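Side-chain contacts in ochratoxinase (Aspergillus niger, PDB 4C65), which cuts a C-terminal aromatic amino acid from its substrates with the help of zinc, splitting ochratoxin A into ochratoxin alpha and L-phenylalanine: residues D67-F72 / S262-S267; G281-A286 / A369-G374; S111-A116 / I241-V246. All coordinates share one frame; numbering follows the deposited sequence. Where two conformers were deposited one is given.

Contact 1 of 3, residues D67-F72 / S262-S267; sequences DCHMHF and SLEHVS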
loop_
_atom_site.group_PDB
_atom_site.type_symbol
_atom_site.label_atom_id
_atom_site.label_comp_id
_atom_site.label_asym_id
_atom_site.label_seq_id
_atom_site.Cartn_x
_atom_site.Cartn_y
_atom_site.Cartn_z
ATOM N N ASP A 67 -9.386 -23.645 34.372
ATOM C CA ASP A 67 -8.841 -24.368 33.252
ATOM C C ASP A 67 -7.754 -23.521 32.640
ATOM O O ASP A 67 -7.992 -22.354 32.292
ATOM C CB ASP A 67 -9.893 -24.731 32.230
ATOM C CG ASP A 67 -9.401 -25.826 31.287
ATOM O OD1 ASP A 67 -8.602 -25.499 30.359
ATOM O OD2 ASP A 67 -9.801 -26.987 31.499
ATOM N N CYS A 68 -6.569 -24.111 32.511
ATOM C CA CYS A 68 -5.395 -23.381 32.092
ATOM C C CYS A 68 -5.079 -23.485 30.611
ATOM O O CYS A 68 -4.022 -23.033 30.170
ATOM C CB CYS A 68 -4.208 -23.850 32.904
ATOM S SG CYS A 68 -4.429 -23.564 34.676
ATOM N N HIS A 69 -5.972 -24.088 29.842
ATOM C CA HIS A 69 -5.786 -24.152 28.408
ATOM C C HIS A 69 -7.096 -24.012 27.627
ATOM O O HIS A 69 -7.632 -24.986 27.136
ATOM C CB HIS A 69 -5.076 -25.441 27.995
ATOM C CG HIS A 69 -4.449 -25.349 26.639
ATOM N ND1 HIS A 69 -3.140 -25.692 26.406
ATOM C CD2 HIS A 69 -4.922 -24.871 25.463
ATOM C CE1 HIS A 69 -2.846 -25.472 25.135
ATOM N NE2 HIS A 69 -3.906 -24.968 24.545
ATOM N N MET A 70 -7.577 -22.785 27.510
ATOM C CA MET A 70 -8.790 -22.490 26.768
ATOM C C MET A 70 -8.422 -21.698 25.527
ATOM O O MET A 70 -7.344 -21.149 25.443
ATOM C CB MET A 70 -9.751 -21.688 27.636
ATOM C CG MET A 70 -10.158 -22.369 28.952
ATOM S SD MET A 70 -10.863 -24.002 28.716
ATOM C CE MET A 70 -12.413 -23.523 27.942
ATOM N N HIS A 71 -9.296 -21.687 24.537
ATOM C CA HIS A 71 -9.103 -20.823 23.394
ATOM C C HIS A 71 -10.398 -20.097 23.062
ATOM O O HIS A 71 -11.419 -20.711 22.814
ATOM C CB HIS A 71 -8.509 -21.558 22.184
ATOM C CG HIS A 71 -9.262 -22.787 21.771
ATOM N ND1 HIS A 71 -8.734 -24.057 21.895
ATOM C CD2 HIS A 71 -10.482 -22.947 21.198
ATOM C CE1 HIS A 71 -9.601 -24.946 21.433
ATOM N NE2 HIS A 71 -10.675 -24.298 21.016
ATOM N N PHE A 72 -10.334 -18.773 23.100
ATOM C CA PHE A 72 -11.480 -17.939 22.935
ATOM C C PHE A 72 -11.669 -17.648 21.463
ATOM O O PHE A 72 -11.424 -16.543 20.986
ATOM C CB PHE A 72 -11.308 -16.643 23.739
ATOM C CG PHE A 72 -11.743 -16.761 25.183
ATOM C CD1 PHE A 72 -11.146 -17.674 26.032
ATOM C CD2 PHE A 72 -12.720 -15.923 25.691
ATOM C CE1 PHE A 72 -11.540 -17.774 27.360
ATOM C CE2 PHE A 72 -13.110 -16.018 27.007
ATOM C CZ PHE A 72 -12.507 -16.939 27.851
ATOM N N SER A 262 5.646 -22.306 31.614
ATOM C CA SER A 262 4.512 -23.203 31.508
ATOM C C SER A 262 4.612 -23.944 30.187
ATOM O O SER A 262 4.921 -23.352 29.163
ATOM C CB SER A 262 3.217 -22.383 31.607
ATOM O OG SER A 262 2.060 -23.181 31.397
ATOM N N LEU A 263 4.403 -25.245 30.201
ATOM C CA LEU A 263 4.470 -26.021 28.976
ATOM C C LEU A 263 3.173 -26.743 28.782
ATOM O O LEU A 263 2.620 -27.311 29.746
ATOM C CB LEU A 263 5.608 -27.036 29.032
ATOM C CG LEU A 263 6.982 -26.445 29.264
ATOM C CD1 LEU A 263 7.992 -27.575 29.416
ATOM C CD2 LEU A 263 7.387 -25.503 28.148
ATOM N N GLU A 264 2.713 -26.775 27.535
ATOM C CA GLU A 264 1.472 -27.449 27.210
ATOM C C GLU A 264 1.710 -28.737 26.419
ATOM O O GLU A 264 2.612 -28.783 25.585
ATOM C CB GLU A 264 0.561 -26.501 26.448
ATOM C CG GLU A 264 0.741 -25.052 26.816
ATOM C CD GLU A 264 0.187 -24.866 28.226
ATOM O OE1 GLU A 264 -0.987 -25.271 28.440
ATOM O OE2 GLU A 264 0.898 -24.327 29.112
ATOM N N HIS A 265 0.875 -29.736 26.682
ATOM C CA HIS A 265 0.943 -31.042 26.055
ATOM C C HIS A 265 2.136 -31.837 26.556
ATOM O O HIS A 265 1.972 -32.892 27.182
ATOM C CB HIS A 265 0.948 -30.946 24.517
ATOM C CG HIS A 265 0.033 -29.891 23.982
ATOM N ND1 HIS A 265 -1.323 -29.903 24.210
ATOM C CD2 HIS A 265 0.284 -28.771 23.271
ATOM C CE1 HIS A 265 -1.871 -28.838 23.660
ATOM N NE2 HIS A 265 -0.917 -28.139 23.072
ATOM N N VAL A 266 3.329 -31.343 26.245
ATOM C CA VAL A 266 4.578 -31.891 26.741
ATOM C C VAL A 266 4.687 -33.375 26.461
ATOM O O VAL A 266 5.253 -34.127 27.251
ATOM C CB VAL A 266 4.779 -31.622 28.243
ATOM C CG1 VAL A 266 6.226 -31.249 28.498
ATOM C CG2 VAL A 266 3.900 -30.488 28.748
ATOM N N SER A 267 4.234 -33.774 25.281
ATOM C CA SER A 267 4.056 -35.184 24.933
ATOM C C SER A 267 5.294 -36.083 25.032
ATOM O O SER A 267 5.151 -37.291 25.215
ATOM C CB SER A 267 3.465 -35.292 23.520
ATOM O OG SER A 267 2.269 -34.546 23.444
#
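His69, Glu264 and His265 meet in the two-zinc active site of the TIM barrel, where the ends of two barrel strands bring ligands of different metals side by side. His69 and His71 form the His-X-His motif that amidohydrolases carry at the end of the first barrel strand, and both bind the first zinc; His265 binds the second. The chain turns a corner at Cys68 and at Glu264, just ahead of these ligands.

Glu264 was modelled in two conformers. In the one described, OE1 accepts from ND1 of His69 at 3.0 Å, approached on its anti side; the bond holds for this conformer and is less certain for that reason. It is bent, 137° at the hydrogen, and the acceptor lies 31° out of the ring plane. With CG of His69 anti to the backbone N, the ring reaches toward the glutamate, and a hydrogen on ND1 is consistent with NE2 serving the metal. A carboxylate suits this buried place because its other oxygen, OE2, can take Ser262 OG at 2.8 Å as well as Ser243 and Arg113.

CB of Glu264 touches both imidazoles: it lies in the plane at the edge of the His69 ring and 3.9 Å above one face of His265, offset toward the rim. The rings themselves are oblique, with CE1 of His69 3.8 Å from CE1 of His265. ND1 of His265 is hydrogen-bonded to Thr287 OG1.

Behind the first ligand, Asp67 closes an Asx turn: its OD1 accepts from the backbone N of His69 at 3.0 Å.

Contact 2 of 3, residues G281-A286 / A369-G374; sequences GILYVA and APLSVG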
loop_
_atom_site.group_PDB
_atom_site.type_symbol
_atom_site.label_atom_id
_atom_site.label_comp_id
_atom_site.label_asym_id
_atom_site.label_seq_id
_atom_site.Cartn_x
_atom_site.Cartn_y
_atom_site.Cartn_z
ATOM N N GLY A 281 10.968 -24.745 38.196
ATOM C CA GLY A 281 9.623 -24.320 38.582
ATOM C C GLY A 281 8.749 -24.068 37.368
ATOM O O GLY A 281 8.123 -23.023 37.252
ATOM N N ILE A 282 8.718 -25.043 36.471
ATOM C CA ILE A 282 7.970 -24.932 35.249
ATOM C C ILE A 282 6.700 -25.757 35.359
ATOM O O ILE A 282 6.740 -26.911 35.755
ATOM C CB ILE A 282 8.797 -25.399 34.053
ATOM C CG1 ILE A 282 10.129 -24.631 34.012
ATOM C CG2 ILE A 282 8.013 -25.203 32.747
ATOM C CD1 ILE A 282 11.105 -25.092 32.942
ATOM N N LEU A 283 5.575 -25.149 34.978
ATOM C CA LEU A 283 4.281 -25.780 35.117
ATOM C C LEU A 283 4.021 -26.746 33.965
ATOM O O LEU A 283 4.349 -26.441 32.813
ATOM C CB LEU A 283 3.183 -24.733 35.167
ATOM C CG LEU A 283 1.779 -25.224 35.521
ATOM C CD1 LEU A 283 1.739 -25.751 36.950
ATOM C CD2 LEU A 283 0.810 -24.084 35.373
ATOM N N TYR A 284 3.417 -27.903 34.294
ATOM C CA TYR A 284 3.061 -28.937 33.337
ATOM C C TYR A 284 1.547 -28.933 33.144
ATOM O O TYR A 284 0.798 -29.186 34.088
ATOM C CB TYR A 284 3.500 -30.299 33.858
ATOM C CG TYR A 284 3.558 -31.456 32.853
ATOM C CD1 TYR A 284 2.410 -32.003 32.305
ATOM C CD2 TYR A 284 4.776 -32.049 32.521
ATOM C CE1 TYR A 284 2.469 -33.085 31.429
ATOM C CE2 TYR A 284 4.853 -33.122 31.645
ATOM C CZ TYR A 284 3.701 -33.644 31.099
ATOM O OH TYR A 284 3.778 -34.711 30.226
ATOM N N VAL A 285 1.111 -28.680 31.914
ATOM C CA VAL A 285 -0.289 -28.723 31.557
ATOM C C VAL A 285 -0.472 -29.723 30.433
ATOM O O VAL A 285 -0.180 -29.433 29.269
ATOM C CB VAL A 285 -0.775 -27.339 31.121
ATOM C CG1 VAL A 285 -2.263 -27.369 30.800
ATOM C CG2 VAL A 285 -0.468 -26.326 32.215
ATOM N N ALA A 286 -1.009 -30.888 30.774
ATOM C CA ALA A 286 -1.020 -32.027 29.851
ATOM C C ALA A 286 -2.017 -31.905 28.681
ATOM O O ALA A 286 -1.718 -32.337 27.582
ATOM C CB ALA A 286 -1.266 -33.315 30.634
ATOM N N ALA A 369 -3.240 -23.911 39.806
ATOM C CA ALA A 369 -3.626 -23.332 38.521
ATOM C C ALA A 369 -3.171 -21.885 38.289
ATOM O O ALA A 369 -2.760 -21.548 37.178
ATOM C CB ALA A 369 -5.112 -23.443 38.335
ATOM N N PRO A 370 -3.244 -21.022 39.311
ATOM C CA PRO A 370 -2.735 -19.674 39.070
ATOM C C PRO A 370 -1.244 -19.566 38.719
ATOM O O PRO A 370 -0.823 -18.537 38.180
ATOM C CB PRO A 370 -3.032 -18.928 40.375
ATOM C CG PRO A 370 -3.989 -19.780 41.127
ATOM C CD PRO A 370 -3.787 -21.182 40.667
ATOM N N LEU A 371 -0.456 -20.601 39.015
ATOM C CA LEU A 371 0.948 -20.645 38.564
ATOM C C LEU A 371 1.023 -20.525 37.044
ATOM O O LEU A 371 2.014 -20.041 36.482
ATOM C CB LEU A 371 1.645 -21.914 38.998
ATOM C CG LEU A 371 1.836 -22.117 40.499
ATOM C CD1 LEU A 371 2.309 -23.537 40.754
ATOM C CD2 LEU A 371 2.820 -21.107 41.076
ATOM N N SER A 372 -0.077 -20.881 36.394
ATOM C CA SER A 372 -0.194 -20.769 34.942
ATOM C C SER A 372 -0.028 -19.352 34.402
ATOM O O SER A 372 0.252 -19.201 33.202
ATOM C CB SER A 372 -1.528 -21.349 34.458
ATOM O OG SER A 372 -2.630 -20.512 34.782
ATOM N N VAL A 373 -0.243 -18.331 35.250
ATOM C CA VAL A 373 -0.109 -16.926 34.824
ATOM C C VAL A 373 0.912 -16.177 35.637
ATOM O O VAL A 373 1.038 -14.967 35.514
ATOM C CB VAL A 373 -1.458 -16.171 34.807
ATOM C CG1 VAL A 373 -2.446 -16.890 33.898
ATOM C CG2 VAL A 373 -2.031 -16.021 36.197
ATOM N N GLY A 374 1.707 -16.919 36.413
ATOM C CA GLY A 374 2.886 -16.361 37.029
ATOM C C GLY A 374 2.561 -15.184 37.910
ATOM O O GLY A 374 1.633 -15.260 38.706
#
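Leu283 and Ser372 mark the closest approach of the backbones, their CA atoms 6.7 Å apart, where barrel strand 283-285 passes a 3-10 segment that takes in 369-372. The strand follows a helix that ends in a Schellman motif at Gly281, whose positive phi suits a residue without a side chain. The 3-10 segment lies in the long loop after helix 358-365 and joins two parts of the TIM barrel, Ser372 touching Trp66 of strand 60-67 and the neighbouring Cys68 as well as Leu283.

One methyl makes the contact. With CG of Leu283 anti to the backbone N (chi1 -171°), CD2 rests against the backbone between Leu371 and Ser372. It lies 3.5 Å from Ser372 N. Its contact with Ser372 CA, also 3.5 Å, is tight. A looser apolar touch joins CD2 to CB of Leu371 at 4.3 Å, while Leu371 also reaches Thr330.

Ser372 turns its hydroxyl back on its own segment. OG sits between the backbone N and the carbonyl carbon, which brings it 2.6 Å from Ala369 O, close to the line of that carbonyl (162°). The same oxygen takes Ser372 N at 2.9 Å. A serine fits here because it is small enough to admit the methyl and polar enough to brace the backbone.

No hydrogen bond crosses between the segments. Since the amide and hydroxyl of Ser372 are both spent on Ala369 O, a leucine methyl can cover this polar backbone without stripping it of its partner.

Contact 3 of 3, residues S111-A116 / I241-V246; sequences SYRDLA and IVSAHV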
loop_
_atom_site.group_PDB
_atom_site.type_symbol
_atom_site.label_atom_id
_atom_site.label_comp_id
_atom_site.label_asym_id
_atom_site.label_seq_id
_atom_site.Cartn_x
_atom_site.Cartn_y
_atom_site.Cartn_z
ATOM N N SER A 111 -12.027 -19.216 36.792
ATOM C CA SER A 111 -10.876 -18.690 36.072
ATOM C C SER A 111 -10.559 -19.548 34.855
ATOM O O SER A 111 -10.621 -20.771 34.918
ATOM C CB SER A 111 -9.629 -18.586 36.984
ATOM O OG SER A 111 -9.755 -17.534 37.948
ATOM N N TYR A 112 -10.203 -18.870 33.774
ATOM C CA TYR A 112 -9.780 -19.468 32.539
ATOM C C TYR A 112 -8.474 -18.796 32.072
ATOM O O TYR A 112 -8.344 -17.594 32.129
ATOM C CB TYR A 112 -10.818 -19.187 31.464
ATOM C CG TYR A 112 -11.945 -20.185 31.250
ATOM C CD1 TYR A 112 -11.973 -21.427 31.871
ATOM C CD2 TYR A 112 -12.956 -19.890 30.329
ATOM C CE1 TYR A 112 -13.005 -22.320 31.602
ATOM C CE2 TYR A 112 -13.962 -20.777 30.052
ATOM C CZ TYR A 112 -14.001 -21.980 30.702
ATOM O OH TYR A 112 -15.011 -22.846 30.391
ATOM N N ARG A 113 -7.513 -19.603 31.616
ATOM C CA ARG A 113 -6.380 -19.095 30.859
ATOM C C ARG A 113 -6.606 -19.358 29.378
ATOM O O ARG A 113 -6.555 -20.509 28.922
ATOM C CB ARG A 113 -5.058 -19.707 31.339
ATOM C CG ARG A 113 -3.831 -18.970 30.798
ATOM C CD ARG A 113 -2.530 -19.575 31.286
ATOM N NE ARG A 113 -2.369 -20.958 30.840
ATOM C CZ ARG A 113 -1.222 -21.629 30.808
ATOM N NH1 ARG A 113 -0.076 -21.061 31.176
ATOM N NH2 ARG A 113 -1.207 -22.886 30.387
ATOM N N ASP A 114 -6.903 -18.276 28.657
ATOM C CA ASP A 114 -7.081 -18.269 27.217
ATOM C C ASP A 114 -5.700 -18.220 26.564
ATOM O O ASP A 114 -4.912 -17.323 26.858
ATOM C CB ASP A 114 -7.884 -17.027 26.821
ATOM C CG ASP A 114 -7.937 -16.802 25.347
ATOM O OD1 ASP A 114 -7.999 -17.780 24.577
ATOM O OD2 ASP A 114 -7.992 -15.634 24.947
ATOM N N LEU A 115 -5.427 -19.151 25.656
ATOM C CA LEU A 115 -4.110 -19.239 25.021
ATOM C C LEU A 115 -4.114 -18.980 23.514
ATOM O O LEU A 115 -3.068 -19.033 22.854
ATOM C CB LEU A 115 -3.505 -20.600 25.324
ATOM C CG LEU A 115 -3.144 -20.823 26.788
ATOM C CD1 LEU A 115 -2.558 -22.219 26.950
ATOM C CD2 LEU A 115 -2.147 -19.768 27.272
ATOM N N ALA A 116 -5.267 -18.649 22.953
ATOM C CA ALA A 116 -5.317 -18.099 21.606
ATOM C C ALA A 116 -6.717 -17.580 21.361
ATOM O O ALA A 116 -7.676 -18.349 21.384
ATOM C CB ALA A 116 -4.976 -19.163 20.579
ATOM N N ILE A 241 4.678 -14.450 32.231
ATOM C CA ILE A 241 5.423 -15.616 31.850
ATOM C C ILE A 241 4.923 -16.136 30.486
ATOM O O ILE A 241 3.906 -15.665 29.961
ATOM C CB ILE A 241 5.306 -16.711 32.891
ATOM C CG1 ILE A 241 3.848 -17.136 33.061
ATOM C CG2 ILE A 241 5.930 -16.241 34.202
ATOM C CD1 ILE A 241 3.693 -18.520 33.636
ATOM N N VAL A 242 5.704 -17.037 29.889
ATOM C CA VAL A 242 5.392 -17.550 28.583
ATOM C C VAL A 242 4.989 -18.987 28.740
ATOM O O VAL A 242 5.625 -19.759 29.459
ATOM C CB VAL A 242 6.595 -17.456 27.636
ATOM C CG1 VAL A 242 6.308 -18.180 26.338
ATOM C CG2 VAL A 242 6.968 -16.013 27.385
ATOM N N SER A 243 3.914 -19.336 28.063
ATOM C CA SER A 243 3.477 -20.696 27.956
ATOM C C SER A 243 3.831 -21.162 26.568
ATOM O O SER A 243 3.555 -20.473 25.580
ATOM C CB SER A 243 1.956 -20.775 28.152
ATOM O OG SER A 243 1.477 -22.089 27.901
ATOM N N ALA A 244 4.392 -22.362 26.487
ATOM C CA ALA A 244 4.858 -22.922 25.240
ATOM C C ALA A 244 4.127 -24.213 24.879
ATOM O O ALA A 244 4.144 -25.171 25.648
ATOM C CB ALA A 244 6.338 -23.207 25.354
ATOM N N HIS A 245 3.495 -24.213 23.701
ATOM C CA HIS A 245 3.018 -25.414 23.040
ATOM C C HIS A 245 4.222 -26.251 22.635
ATOM O O HIS A 245 4.997 -25.849 21.771
ATOM C CB HIS A 245 2.173 -25.010 21.836
ATOM C CG HIS A 245 1.880 -26.113 20.877
ATOM N ND1 HIS A 245 0.626 -26.665 20.764
ATOM C CD2 HIS A 245 2.637 -26.704 19.918
ATOM C CE1 HIS A 245 0.632 -27.587 19.817
ATOM N NE2 HIS A 245 1.839 -27.623 19.278
ATOM N N VAL A 246 4.389 -27.411 23.269
ATOM C CA VAL A 246 5.493 -28.344 22.950
ATOM C C VAL A 246 5.069 -29.812 22.920
ATOM O O VAL A 246 4.356 -30.295 23.807
ATOM C CB VAL A 246 6.673 -28.200 23.941
ATOM C CG1 VAL A 246 7.427 -26.909 23.693
ATOM C CG2 VAL A 246 6.197 -28.253 25.383
#
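In the interior of the TIM barrel, CD2 of Leu115 lies 3.8 Å above one face of the Arg113 guanidinium, offset toward the rim, and CB of Ser243 approaches obliquely from the same side, 3.7 Å from NH1. The two segments belong to barrel strands 109-114 and 242-246, which are not neighbours, so their side chains meet across the inside of the barrel.

Arg113 gets there by leaving its strand extended, CG anti to the backbone N, and then bending at chi3 (62°). Its length suits the span. Ser243 OG stands 3.7 Å from NH2 and 3.8 Å from NH1, too far for hydrogen bonding; this hydroxyl goes to Glu264. Arg113 has its own partners: NE meets Cys68 O, NH2 forms a salt bridge with Glu264, and NH1 serves Ser262 OG and Ser372 O. All three nitrogens of this buried cation are thus satisfied, and the polar network probably fixes the rotation of the group.

Leu115 packs beside the serine, CD1 4.1 Å from Ser243 OG. Its side chain lies about 4 Å from those of the zinc ligands His69 and Lys204, and its carbonyl accepts from the lysine NZ. A small serine lets the leucine and the guanidinium both come close to it.

Past Arg113 the strand runs into an Asx turn, in which Asp114 OD1 takes the backbone N of Ala116 at 3.3 Å from above the carboxylate plane.

Contacts 1 and 3 lie with centres about 5 Å apart in the barrel interior, and contact 2 has its centre about 9 Å from each. Arg113 of contact 3 ties all three together: its NE is 2.7 Å from Cys68 O of contact 1, and its NH1 is 2.8 Å from Ser372 O of contact 2. Strands 242-246, 262-263 and 283-285 are successive in one parallel sheet, where His265 N probably bonds to Val285 O at 2.8 Å. At the zinc site, His265 NE2 and His245 ND1, from ligands of the second zinc, stand 3.1 Å apart. Ser372 of contact 2 is farther off, its side chain about 8 Å from that of His69.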